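Local coordinates for SusD superfamily protein (PDB 3OTN) that probably binds carbohydrate or another nutrient at the bacterial cell surface, as an outer-membrane member of the SusD family, at residues A[306-311]-A[417-422]; A[236-241]-A[336-341]; A[135-140]-A[149-154]; A[77-82]-A[464-469]. One frame throughout, in Å; residues are numbered along the deposited sequence.

Contact 1 of 4, residues A[306-311]-A[417-422]. With EDO (1,2-ethanediol), chain O.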
# COMPACT_ATOMS: atom_id res chain seq x y z
N GLN A 306 1.93 13.89 15.86
CA GLN A 306 2.27 12.49 15.74
C GLN A 306 1.70 12.10 14.40
O GLN A 306 2.28 12.46 13.40
CB GLN A 306 1.76 11.69 16.95
CG GLN A 306 2.49 12.11 18.24
CD GLN A 306 3.99 11.72 18.27
OE1 GLN A 306 4.43 10.84 17.56
NE2 GLN A 306 4.74 12.37 19.12
N TYR A 307 0.56 11.42 14.33
CA TYR A 307 -0.02 11.09 13.04
C TYR A 307 -0.81 12.23 12.42
O TYR A 307 -0.99 12.28 11.19
CB TYR A 307 -0.91 9.86 13.18
CG TYR A 307 -0.22 8.51 13.10
CD1 TYR A 307 1.18 8.37 13.07
CD2 TYR A 307 -0.98 7.35 13.06
CE1 TYR A 307 1.77 7.12 12.93
CE2 TYR A 307 -0.39 6.09 12.91
CZ TYR A 307 0.98 5.98 12.87
OH TYR A 307 1.58 4.74 12.77
N PHE A 308 -1.29 13.15 13.27
CA PHE A 308 -2.12 14.26 12.84
C PHE A 308 -1.58 15.58 13.36
O PHE A 308 -0.83 15.61 14.35
CB PHE A 308 -3.59 14.05 13.31
CG PHE A 308 -4.14 12.72 12.91
CD1 PHE A 308 -4.37 12.43 11.57
CD2 PHE A 308 -4.34 11.70 13.86
CE1 PHE A 308 -4.85 11.18 11.19
CE2 PHE A 308 -4.78 10.45 13.48
CZ PHE A 308 -5.05 10.18 12.16
N PHE A 309 -1.96 16.65 12.68
CA PHE A 309 -1.68 18.02 13.13
C PHE A 309 -2.83 18.96 12.85
O PHE A 309 -3.72 18.66 12.05
CB PHE A 309 -0.32 18.56 12.64
CG PHE A 309 -0.23 18.96 11.18
CD1 PHE A 309 -0.59 18.10 10.15
CD2 PHE A 309 0.34 20.20 10.83
CE1 PHE A 309 -0.43 18.46 8.79
CE2 PHE A 309 0.49 20.57 9.48
CZ PHE A 309 0.12 19.71 8.46
N THR A 310 -2.86 20.06 13.59
CA THR A 310 -3.97 21.02 13.59
C THR A 310 -3.50 22.48 13.58
O THR A 310 -4.31 23.39 13.47
CB THR A 310 -4.82 20.84 14.86
OG1 THR A 310 -4.00 21.10 16.00
CG2 THR A 310 -5.39 19.45 14.98
N ASN A 311 -2.20 22.71 13.76
CA ASN A 311 -1.62 24.02 13.61
C ASN A 311 -0.19 23.93 13.03
O ASN A 311 0.48 22.88 13.11
CB ASN A 311 -1.64 24.75 14.96
CG ASN A 311 -0.67 24.16 15.97
OD1 ASN A 311 0.54 24.16 15.76
ND2 ASN A 311 -1.19 23.66 17.08
N ASP A 417 -2.65 2.00 13.42
CA ASP A 417 -1.21 2.10 13.20
C ASP A 417 -0.84 2.25 11.73
O ASP A 417 0.12 2.97 11.40
CB ASP A 417 -0.46 0.89 13.78
CG ASP A 417 0.79 1.29 14.54
OD1 ASP A 417 0.60 2.06 15.50
OD2 ASP A 417 1.92 0.87 14.17
N LEU A 418 -1.59 1.58 10.85
CA LEU A 418 -1.31 1.62 9.42
C LEU A 418 -2.19 2.58 8.59
O LEU A 418 -2.22 2.51 7.37
CB LEU A 418 -1.39 0.20 8.84
CG LEU A 418 -0.63 -0.86 9.66
CD1 LEU A 418 -0.86 -2.24 9.04
CD2 LEU A 418 0.86 -0.51 9.70
N CYS A 419 -2.92 3.49 9.24
CA CYS A 419 -3.82 4.36 8.50
C CYS A 419 -3.10 5.19 7.44
O CYS A 419 -2.01 5.68 7.68
CB CYS A 419 -4.57 5.31 9.43
SG CYS A 419 -3.52 6.27 10.59
N TYR A 420 -3.77 5.33 6.29
CA TYR A 420 -3.34 6.16 5.18
C TYR A 420 -2.08 5.65 4.50
O TYR A 420 -1.39 6.42 3.84
CB TYR A 420 -3.22 7.64 5.60
CG TYR A 420 -4.51 8.09 6.30
CD1 TYR A 420 -5.73 8.06 5.63
CD2 TYR A 420 -4.51 8.47 7.63
CE1 TYR A 420 -6.92 8.43 6.26
CE2 TYR A 420 -5.71 8.84 8.28
CZ TYR A 420 -6.90 8.81 7.58
OH TYR A 420 -8.10 9.17 8.18
N GLU A 421 -1.80 4.35 4.67
CA GLU A 421 -0.64 3.66 4.06
C GLU A 421 -1.06 2.67 2.97
O GLU A 421 -0.28 1.78 2.61
CB GLU A 421 0.16 2.91 5.14
CG GLU A 421 0.86 3.78 6.16
CD GLU A 421 1.61 2.96 7.26
OE1 GLU A 421 2.35 2.02 6.92
OE2 GLU A 421 1.44 3.26 8.45
N ASN A 422 -2.27 2.83 2.44
CA ASN A 422 -2.79 1.99 1.36
C ASN A 422 -2.96 0.53 1.77
O ASN A 422 -2.71 -0.38 0.98
CB ASN A 422 -1.91 2.14 0.07
CG ASN A 422 -2.25 3.37 -0.81
OD1 ASN A 422 -1.75 3.48 -1.92
ND2 ASN A 422 -3.06 4.32 -0.30
C1 EDO O . -5.00 24.74 17.25
O1 EDO O . -3.99 23.79 17.53
C2 EDO O . -6.30 24.32 17.94
O2 EDO O . -6.85 23.20 17.26
O HOH W 1 3.58 2.84 13.25
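With CG anti to its carbonyl carbon (chi1 -84°), Tyr307, whose CB points toward residues 417-422, reaches across with its OH end at Asp417, while Cys419 SG sits between its backbone N and carbonyl carbon (chi1 52°) and comes up against the tyrosine ring. Cys419 SG lies 3.7 Å from Tyr307 CD2, an oblique sulfur-aromatic contact. At the far end of the ring, Tyr307 OH donates to Asp417 O over 2.7 Å, in the carbonyl plane and on a lone pair. Phe308 turns its edge to Tyr420, its CE1 3.8 Å from Tyr420 CE2, and the two side chains cross at about a right angle. The contact thus ties Tyr307 and the following strand 308-312, the middle one of a three-stranded antiparallel sheet, to the last part of helix 403-418 and the type II turn from Leu418 to Glu421. A water bridges the two polar groups, donating to Tyr307 OH (2.8 Å) and to Asp417 OD2. The Asp417 carboxylate is also paired with Arg301 and Arg392, and Lys338 bonds to Asp417 O. Two donors therefore grip this buried carbonyl oxygen; the ammonium would probably also ease the partial negative charge of the helix's C-terminal end.

Contact 2 of 4, residues A[236-241]-A[336-341]; sequences ESLRLP and IYKFFD
The guanidinium of Arg239 lies between two residues: Tyr337 CE2 sits 3.5 Å above one face, toward the rim, and Glu236 CG covers the opposite face. The tyrosine ring is tilted 49° from the guanidinium plane. At the guanidinium edge Arg239 NH1 donates to Phe340 O, 2.9 Å away, with an N-H...O angle of 159° and the acceptor nearly in the guanidinium plane. Arg239 CG occupies the position between backbone N and carbonyl carbon (chi1 64°), from which the extended chain runs across residues 337-340 and brings CD to 3.3 Å from Tyr337 O. Those residues form a type I beta turn that overlaps an inverse gamma turn centred on Phe340, with Asp341 next as N-cap of helix 342-348, its OD1 accepting from Ala344 N. Replacing Arg239 with an alanine would take away the guanidinium that Tyr337 CE2 packs against and probably leave Phe340 O without its arginine donor. A water also links Arg239 O to Phe340 O. Leu238 CD1 packs 4.0 Å from Lys338 CE, on the aliphatic part of a side chain whose NZ is bound by Glu421 and Cys419 O. Pro241 CG rests 3.7 Å from Asp341 OD2, which is hydrogen-bonded to Ser351.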
# COMPACT_ATOMS: atom_id res chain seq x y z
N GLU A 236 8.06 9.38 14.26
CA GLU A 236 8.86 10.26 13.42
C GLU A 236 9.67 9.48 12.34
O GLU A 236 9.92 9.99 11.23
CB GLU A 236 9.84 11.09 14.28
CG GLU A 236 10.40 12.27 13.54
CD GLU A 236 11.61 12.93 14.21
OE1 GLU A 236 12.16 12.40 15.19
OE2 GLU A 236 12.03 13.99 13.71
N SER A 237 10.09 8.27 12.65
CA SER A 237 10.79 7.47 11.64
C SER A 237 10.07 7.30 10.30
O SER A 237 10.74 7.18 9.26
CB SER A 237 11.17 6.10 12.17
OG SER A 237 12.18 6.21 13.13
N LEU A 238 8.72 7.30 10.32
CA LEU A 238 7.90 7.12 9.10
C LEU A 238 8.01 8.32 8.16
O LEU A 238 7.62 8.21 7.02
CB LEU A 238 6.41 6.89 9.46
CG LEU A 238 6.12 5.66 10.33
CD1 LEU A 238 4.67 5.60 10.74
CD2 LEU A 238 6.57 4.38 9.63
N ARG A 239 8.52 9.45 8.65
CA ARG A 239 8.65 10.67 7.89
C ARG A 239 10.07 11.25 7.93
O ARG A 239 10.25 12.45 7.67
CB ARG A 239 7.60 11.70 8.38
CG ARG A 239 7.74 12.20 9.80
CD ARG A 239 6.53 13.06 10.23
NE ARG A 239 6.79 13.55 11.57
CZ ARG A 239 7.60 14.56 11.90
NH1 ARG A 239 8.22 15.29 10.97
NH2 ARG A 239 7.80 14.83 13.18
N LEU A 240 11.06 10.40 8.25
CA LEU A 240 12.45 10.76 8.20
C LEU A 240 13.14 10.09 7.01
O LEU A 240 13.29 8.85 7.00
CB LEU A 240 13.16 10.36 9.48
CG LEU A 240 13.13 11.33 10.63
CD1 LEU A 240 13.83 10.62 11.80
CD2 LEU A 240 13.82 12.70 10.27
N PRO A 241 13.62 10.89 6.03
CA PRO A 241 14.34 10.26 4.90
C PRO A 241 15.56 9.40 5.29
O PRO A 241 15.87 8.42 4.58
CB PRO A 241 14.79 11.48 4.06
CG PRO A 241 13.73 12.51 4.30
CD PRO A 241 13.33 12.31 5.78
N ILE A 336 -3.27 15.08 8.15
CA ILE A 336 -2.29 14.02 8.29
C ILE A 336 -0.87 14.58 8.33
O ILE A 336 -0.42 15.22 7.40
CB ILE A 336 -2.43 12.95 7.20
CG1 ILE A 336 -3.77 12.22 7.37
CG2 ILE A 336 -1.24 11.95 7.34
CD1 ILE A 336 -4.42 11.68 6.06
N TYR A 337 -0.21 14.32 9.46
CA TYR A 337 1.18 14.66 9.73
C TYR A 337 2.11 13.45 9.60
O TYR A 337 3.34 13.61 9.59
CB TYR A 337 1.31 15.19 11.17
CG TYR A 337 2.51 16.04 11.47
CD1 TYR A 337 2.70 17.28 10.85
CD2 TYR A 337 3.49 15.61 12.39
CE1 TYR A 337 3.81 18.08 11.15
CE2 TYR A 337 4.61 16.42 12.67
CZ TYR A 337 4.75 17.65 12.06
OH TYR A 337 5.85 18.44 12.34
N LYS A 338 1.54 12.25 9.44
CA LYS A 338 2.30 10.97 9.42
C LYS A 338 3.49 10.95 8.43
O LYS A 338 4.54 10.36 8.71
CB LYS A 338 1.31 9.85 9.14
CG LYS A 338 1.76 8.47 9.35
CD LYS A 338 0.55 7.54 9.32
CE LYS A 338 1.00 6.12 9.35
NZ LYS A 338 -0.10 5.15 9.54
N PHE A 339 3.34 11.68 7.33
CA PHE A 339 4.32 11.70 6.24
C PHE A 339 4.94 13.08 6.02
O PHE A 339 5.42 13.35 4.95
CB PHE A 339 3.64 11.21 4.97
CG PHE A 339 2.86 9.92 5.17
CD1 PHE A 339 3.52 8.76 5.55
CD2 PHE A 339 1.48 9.87 4.99
CE1 PHE A 339 2.83 7.56 5.72
CE2 PHE A 339 0.78 8.67 5.16
CZ PHE A 339 1.47 7.52 5.51
N PHE A 340 5.01 13.88 7.07
CA PHE A 340 5.49 15.27 7.01
C PHE A 340 7.03 15.33 7.04
O PHE A 340 7.68 15.43 8.10
CB PHE A 340 4.82 16.05 8.13
CG PHE A 340 4.93 17.54 8.03
CD1 PHE A 340 6.07 18.22 8.50
CD2 PHE A 340 3.84 18.30 7.59
CE1 PHE A 340 6.12 19.63 8.46
CE2 PHE A 340 3.90 19.66 7.53
CZ PHE A 340 5.04 20.34 7.98
N ASP A 341 7.61 15.21 5.86
CA ASP A 341 9.04 15.40 5.61
C ASP A 341 9.32 16.87 5.86
O ASP A 341 9.14 17.73 4.99
CB ASP A 341 9.38 14.95 4.17
CG ASP A 341 10.87 15.14 3.79
OD1 ASP A 341 11.65 15.79 4.52
OD2 ASP A 341 11.23 14.66 2.69
O HOH W 2 10.74 14.85 8.74

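Contact 3 of 4, residues A[135-140]-A[149-154]. With EDO (1,2-ethanediol), chain R.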
# COMPACT_ATOMS: atom_id res chain seq x y z
N ASP A 135 -10.99 -10.16 -11.71
CA ASP A 135 -10.49 -10.93 -12.85
C ASP A 135 -9.69 -10.00 -13.77
O ASP A 135 -10.13 -8.91 -14.05
CB ASP A 135 -11.67 -11.51 -13.65
CG ASP A 135 -12.43 -12.62 -12.91
OD1 ASP A 135 -12.12 -12.96 -11.76
OD2 ASP A 135 -13.38 -13.15 -13.52
N VAL A 136 -8.53 -10.44 -14.22
CA VAL A 136 -7.67 -9.66 -15.13
C VAL A 136 -6.98 -10.59 -16.09
O VAL A 136 -6.91 -11.82 -15.83
CB VAL A 136 -6.63 -8.83 -14.36
CG1 VAL A 136 -7.33 -7.79 -13.50
CG2 VAL A 136 -5.71 -9.73 -13.53
N PRO A 137 -6.52 -10.06 -17.25
CA PRO A 137 -5.78 -10.91 -18.20
C PRO A 137 -4.56 -11.61 -17.60
O PRO A 137 -3.80 -11.01 -16.87
CB PRO A 137 -5.36 -9.92 -19.29
CG PRO A 137 -6.44 -8.89 -19.27
CD PRO A 137 -6.81 -8.74 -17.85
N LYS A 138 -4.44 -12.88 -17.93
CA LYS A 138 -3.40 -13.77 -17.46
C LYS A 138 -2.30 -13.81 -18.52
O LYS A 138 -2.40 -14.57 -19.47
CB LYS A 138 -4.02 -15.15 -17.25
CG LYS A 138 -3.07 -16.21 -16.70
CD LYS A 138 -3.86 -17.47 -16.28
CE LYS A 138 -4.40 -18.22 -17.42
NZ LYS A 138 -5.04 -19.50 -16.95
N ILE A 139 -1.25 -13.00 -18.32
CA ILE A 139 -0.18 -12.78 -19.29
C ILE A 139 1.18 -13.02 -18.65
O ILE A 139 1.60 -12.27 -17.75
CB ILE A 139 -0.23 -11.33 -19.84
CG1 ILE A 139 -1.56 -11.04 -20.53
CG2 ILE A 139 0.90 -11.09 -20.86
CD1 ILE A 139 -1.77 -9.58 -20.86
N THR A 140 1.83 -14.08 -19.08
CA THR A 140 3.19 -14.41 -18.66
C THR A 140 4.12 -14.59 -19.84
O THR A 140 5.26 -15.01 -19.65
CB THR A 140 3.21 -15.73 -17.82
OG1 THR A 140 2.65 -16.78 -18.60
CG2 THR A 140 2.40 -15.58 -16.55
N LEU A 149 -3.96 -10.52 -29.26
CA LEU A 149 -3.71 -9.39 -28.36
C LEU A 149 -4.98 -8.84 -27.70
O LEU A 149 -4.87 -8.21 -26.64
CB LEU A 149 -2.89 -8.29 -29.07
CG LEU A 149 -1.47 -8.77 -29.48
CD1 LEU A 149 -0.71 -7.72 -30.30
CD2 LEU A 149 -0.62 -9.22 -28.28
N GLN A 150 -6.15 -9.14 -28.28
CA GLN A 150 -7.45 -8.89 -27.64
C GLN A 150 -7.71 -9.97 -26.57
O GLN A 150 -8.61 -10.77 -26.68
CB GLN A 150 -8.59 -8.84 -28.69
CG GLN A 150 -8.38 -7.78 -29.80
CD GLN A 150 -8.81 -6.37 -29.39
OE1 GLN A 150 -9.97 -6.04 -29.51
NE2 GLN A 150 -7.86 -5.55 -28.93
N VAL A 151 -6.91 -9.94 -25.50
CA VAL A 151 -7.01 -10.91 -24.40
C VAL A 151 -8.33 -10.76 -23.63
O VAL A 151 -9.01 -9.76 -23.77
CB VAL A 151 -5.83 -10.73 -23.42
CG1 VAL A 151 -4.50 -11.05 -24.14
CG2 VAL A 151 -5.77 -9.27 -22.87
N SER A 152 -8.66 -11.77 -22.82
CA SER A 152 -9.81 -11.76 -21.95
C SER A 152 -9.35 -11.78 -20.51
O SER A 152 -8.22 -12.16 -20.23
CB SER A 152 -10.66 -13.00 -22.22
OG SER A 152 -11.05 -12.97 -23.58
N ARG A 153 -10.23 -11.37 -19.62
CA ARG A 153 -9.94 -11.38 -18.19
C ARG A 153 -10.04 -12.83 -17.71
O ARG A 153 -10.99 -13.52 -18.05
CB ARG A 153 -10.94 -10.50 -17.43
CG ARG A 153 -10.98 -9.05 -17.92
CD ARG A 153 -12.20 -8.34 -17.36
NE ARG A 153 -12.12 -8.25 -15.92
CZ ARG A 153 -13.13 -8.08 -15.07
NH1 ARG A 153 -14.40 -8.02 -15.46
NH2 ARG A 153 -12.86 -8.02 -13.78
N ALA A 154 -9.09 -13.28 -16.90
CA ALA A 154 -9.07 -14.65 -16.39
C ALA A 154 -9.55 -14.61 -14.93
O ALA A 154 -9.43 -13.56 -14.25
CB ALA A 154 -7.66 -15.23 -16.50
C1 EDO R . 8.39 -15.08 -19.28
O1 EDO R . 8.56 -15.01 -20.69
C2 EDO R . 7.90 -16.46 -18.89
O2 EDO R . 7.12 -16.40 -17.69
O HOH W 3 -13.30 -13.65 -16.14
O HOH W 4 -6.21 -14.11 -19.93
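Val136 and Ala154 form a single antiparallel beta bridge, a hydrogen-bonded pair that joins the two ends of the loop between helices 108-133 and 156-172. Ala154 N donates to Val136 O over 2.8 Å, whereas the return bond from Val136 N to Ala154 O is weak. Next to the bridge Arg153 grips Asp135 O side-on with two nitrogens. Arg153 NE, 2.8 Å from Asp135 O, comes from above the carbonyl plane, and Arg153 NH2, 2.9 Å from the same oxygen, lies in that plane on a lone pair. A bend at chi3 (64°) folds the arginine back so that both N-H groups face this one oxygen. Putting a leucine at Arg153 is likely to leave Asp135 O without both of these donors and to loosen the hold on the residues entering the bridge. One residue on from Val136, Pro137 crosses Val151 at about a right angle, Pro137 CB touching Val151 CG2 at 3.7 Å, and Pro137 CA makes a CH...O contact with Ser152 O. Lys138 CB packs against Ala154 CB. Farther out, Asn479 and Thr477 bind the Arg153 guanidinium, and Asp135 OD1 accepts from Val156 N at the start of helix 156-172. Lys138 NZ reaches Glu158 and Glu162 on that helix. One water accepts from Lys138 N (2.9 Å) and donates to Ser152 O (2.8 Å).

Contact 4 of 4, residues A[77-82]-A[464-469]; sequences LYIEDW and PIPLSE
Ile79 and Glu80, in the first turn of helix 79-100, pack against Pro464 and Pro466, which lead into helix 467-472. Glu80 can be followed outward from its backbone. CB leads to Glu80 CG, which lies anti to the carbonyl carbon (chi1 -83°) and passes 3.7 Å from Pro466 CB; the glutamate and proline side chains slide past each other in opposite directions. Glu80 CG also comes to 3.5 Å from Ser468 OG. The chain then runs on extended to CD, and Glu80 OE2 at its tip accepts a hydrogen bond of 2.9 Å from Ser468 OG. The hydroxyl meets the carboxylate on its anti side, 22° out of plane. This reading belongs to one of two conformers deposited for Glu80, so the bond need not be made all the time.

The apolar half is less ambiguous. Ile79 CG1, held between backbone N and carbonyl carbon (chi1 61°), comes to 4.0 Å from Pro466 CG. Ile79 CD1 reaches on to Pro464, 3.6 Å from its O and 4.1 Å from its CG. Pro466 CG touches Ile79 O at 3.6 Å. Pro466, as N-cap residue of helix 467-472, also packs on Trp83 and Phe133, and Phe133 of helix 108-133 meets Ile79 as well. The contact joins helix 79-100, in the starch-binding-associated region, to the start of helix 467-472 in the RagB/SusD region. Its buried part sets isoleucine and proline against carbonyl oxygens and its one direct hydrogen bond joins partly exposed residues, so cohesion probably rests more on Ile79 and Glu80 CG packing against the prolines than on that bond.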
# COMPACT_ATOMS: atom_id res chain seq x y z
N LEU A 77 -11.01 8.69 -12.19
CA LEU A 77 -9.57 8.83 -12.12
C LEU A 77 -8.87 7.62 -11.50
O LEU A 77 -9.50 6.76 -10.86
CB LEU A 77 -9.22 10.11 -11.35
CG LEU A 77 -9.69 11.44 -11.95
CD1 LEU A 77 -9.31 12.59 -11.05
CD2 LEU A 77 -9.12 11.63 -13.36
N TYR A 78 -7.55 7.59 -11.69
CA TYR A 78 -6.62 6.62 -11.09
C TYR A 78 -6.62 5.24 -11.68
O TYR A 78 -5.56 4.63 -11.82
CB TYR A 78 -6.77 6.54 -9.55
CG TYR A 78 -7.04 7.88 -8.93
CD1 TYR A 78 -6.15 8.92 -9.12
CD2 TYR A 78 -8.23 8.15 -8.23
CE1 TYR A 78 -6.39 10.18 -8.63
CE2 TYR A 78 -8.48 9.45 -7.69
CZ TYR A 78 -7.54 10.45 -7.91
OH TYR A 78 -7.71 11.75 -7.44
N ILE A 79 -7.80 4.69 -11.98
CA ILE A 79 -7.91 3.33 -12.45
C ILE A 79 -7.10 3.10 -13.76
O ILE A 79 -6.51 2.04 -13.93
CB ILE A 79 -9.40 2.84 -12.58
CG1 ILE A 79 -10.19 3.69 -13.58
CG2 ILE A 79 -10.09 2.79 -11.17
CD1 ILE A 79 -11.62 3.28 -13.75
N GLU A 80 -7.06 4.07 -14.67
CA GLU A 80 -6.26 3.94 -15.90
C GLU A 80 -4.78 3.78 -15.59
O GLU A 80 -4.10 2.96 -16.21
CB GLU A 80 -6.43 5.16 -16.81
CG GLU A 80 -7.64 5.08 -17.66
CD GLU A 80 -7.91 6.35 -18.43
OE1 GLU A 80 -8.21 7.40 -17.79
OE2 GLU A 80 -7.87 6.27 -19.66
N ASP A 81 -4.29 4.59 -14.66
CA ASP A 81 -2.86 4.61 -14.31
C ASP A 81 -2.46 3.27 -13.68
O ASP A 81 -1.42 2.72 -14.00
CB ASP A 81 -2.57 5.76 -13.33
CG ASP A 81 -3.07 7.10 -13.85
OD1 ASP A 81 -2.32 7.75 -14.58
OD2 ASP A 81 -4.25 7.46 -13.61
N TRP A 82 -3.32 2.78 -12.80
CA TRP A 82 -3.07 1.53 -12.13
C TRP A 82 -3.06 0.38 -13.11
O TRP A 82 -2.15 -0.44 -13.05
CB TRP A 82 -4.08 1.24 -11.02
CG TRP A 82 -3.78 1.89 -9.72
CD1 TRP A 82 -4.32 3.04 -9.22
CD2 TRP A 82 -2.91 1.39 -8.70
NE1 TRP A 82 -3.82 3.31 -7.97
CE2 TRP A 82 -2.95 2.31 -7.63
CE3 TRP A 82 -2.09 0.27 -8.61
CZ2 TRP A 82 -2.21 2.12 -6.45
CZ3 TRP A 82 -1.34 0.09 -7.44
CH2 TRP A 82 -1.43 1.00 -6.37
N PRO A 464 -13.86 -0.38 -11.36
CA PRO A 464 -14.17 -0.73 -12.74
C PRO A 464 -12.92 -0.91 -13.59
O PRO A 464 -11.87 -0.29 -13.32
CB PRO A 464 -14.94 0.52 -13.26
CG PRO A 464 -14.99 1.47 -12.18
CD PRO A 464 -14.12 1.04 -11.07
N ILE A 465 -13.07 -1.70 -14.64
CA ILE A 465 -12.06 -1.78 -15.68
C ILE A 465 -12.20 -0.44 -16.40
O ILE A 465 -13.31 -0.04 -16.69
CB ILE A 465 -12.32 -2.94 -16.64
CG1 ILE A 465 -12.51 -4.28 -15.90
CG2 ILE A 465 -11.19 -3.03 -17.66
CD1 ILE A 465 -11.43 -4.62 -14.85
N PRO A 466 -11.09 0.27 -16.67
CA PRO A 466 -11.15 1.58 -17.35
C PRO A 466 -11.79 1.55 -18.72
O PRO A 466 -11.51 0.64 -19.51
CB PRO A 466 -9.68 1.96 -17.52
CG PRO A 466 -8.97 1.26 -16.51
CD PRO A 466 -9.71 -0.04 -16.25
N LEU A 467 -12.59 2.56 -19.00
CA LEU A 467 -13.25 2.68 -20.26
C LEU A 467 -12.25 2.64 -21.40
O LEU A 467 -12.50 1.96 -22.37
CB LEU A 467 -14.05 3.99 -20.35
CG LEU A 467 -14.85 4.18 -21.65
CD1 LEU A 467 -15.80 3.02 -21.91
CD2 LEU A 467 -15.62 5.53 -21.61
N SER A 468 -11.10 3.34 -21.27
CA SER A 468 -10.12 3.32 -22.34
C SER A 468 -9.66 1.90 -22.73
O SER A 468 -9.51 1.58 -23.92
CB SER A 468 -8.88 4.17 -21.97
OG SER A 468 -8.27 3.66 -20.82
N GLU A 469 -9.43 1.06 -21.72
CA GLU A 469 -9.01 -0.33 -21.93
C GLU A 469 -10.09 -1.16 -22.60
O GLU A 469 -9.79 -1.91 -23.53
CB GLU A 469 -8.62 -0.95 -20.60
CG GLU A 469 -7.39 -0.31 -19.97
CD GLU A 469 -6.12 -0.46 -20.82
OE1 GLU A 469 -5.95 -1.48 -21.55
OE2 GLU A 469 -5.28 0.44 -20.74

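Overall arrangement
The contacts form two touching pairs. Contacts 1 and 2, with centres 9 Å apart, alternate along the chain and share Lys338, whose NZ is 2.7 Å from Glu421 OE2 in a salt bridge and 2.7 Å from Cys419 O; Phe309 and Tyr337 also pack between them. Contacts 3 and 4 lie 15 Å apart between centres and meet where Arg153 NH2 approaches Ile465 CD1 at 3.8 Å. Contact 3 is on the opposite side of the chain's centre from contacts 1 and 2, about 37 and 39 Å from them between centres. Contact 4 bridges the sequence around all the others, and its nearest atoms come within about 5 Å of contact 1 without touching.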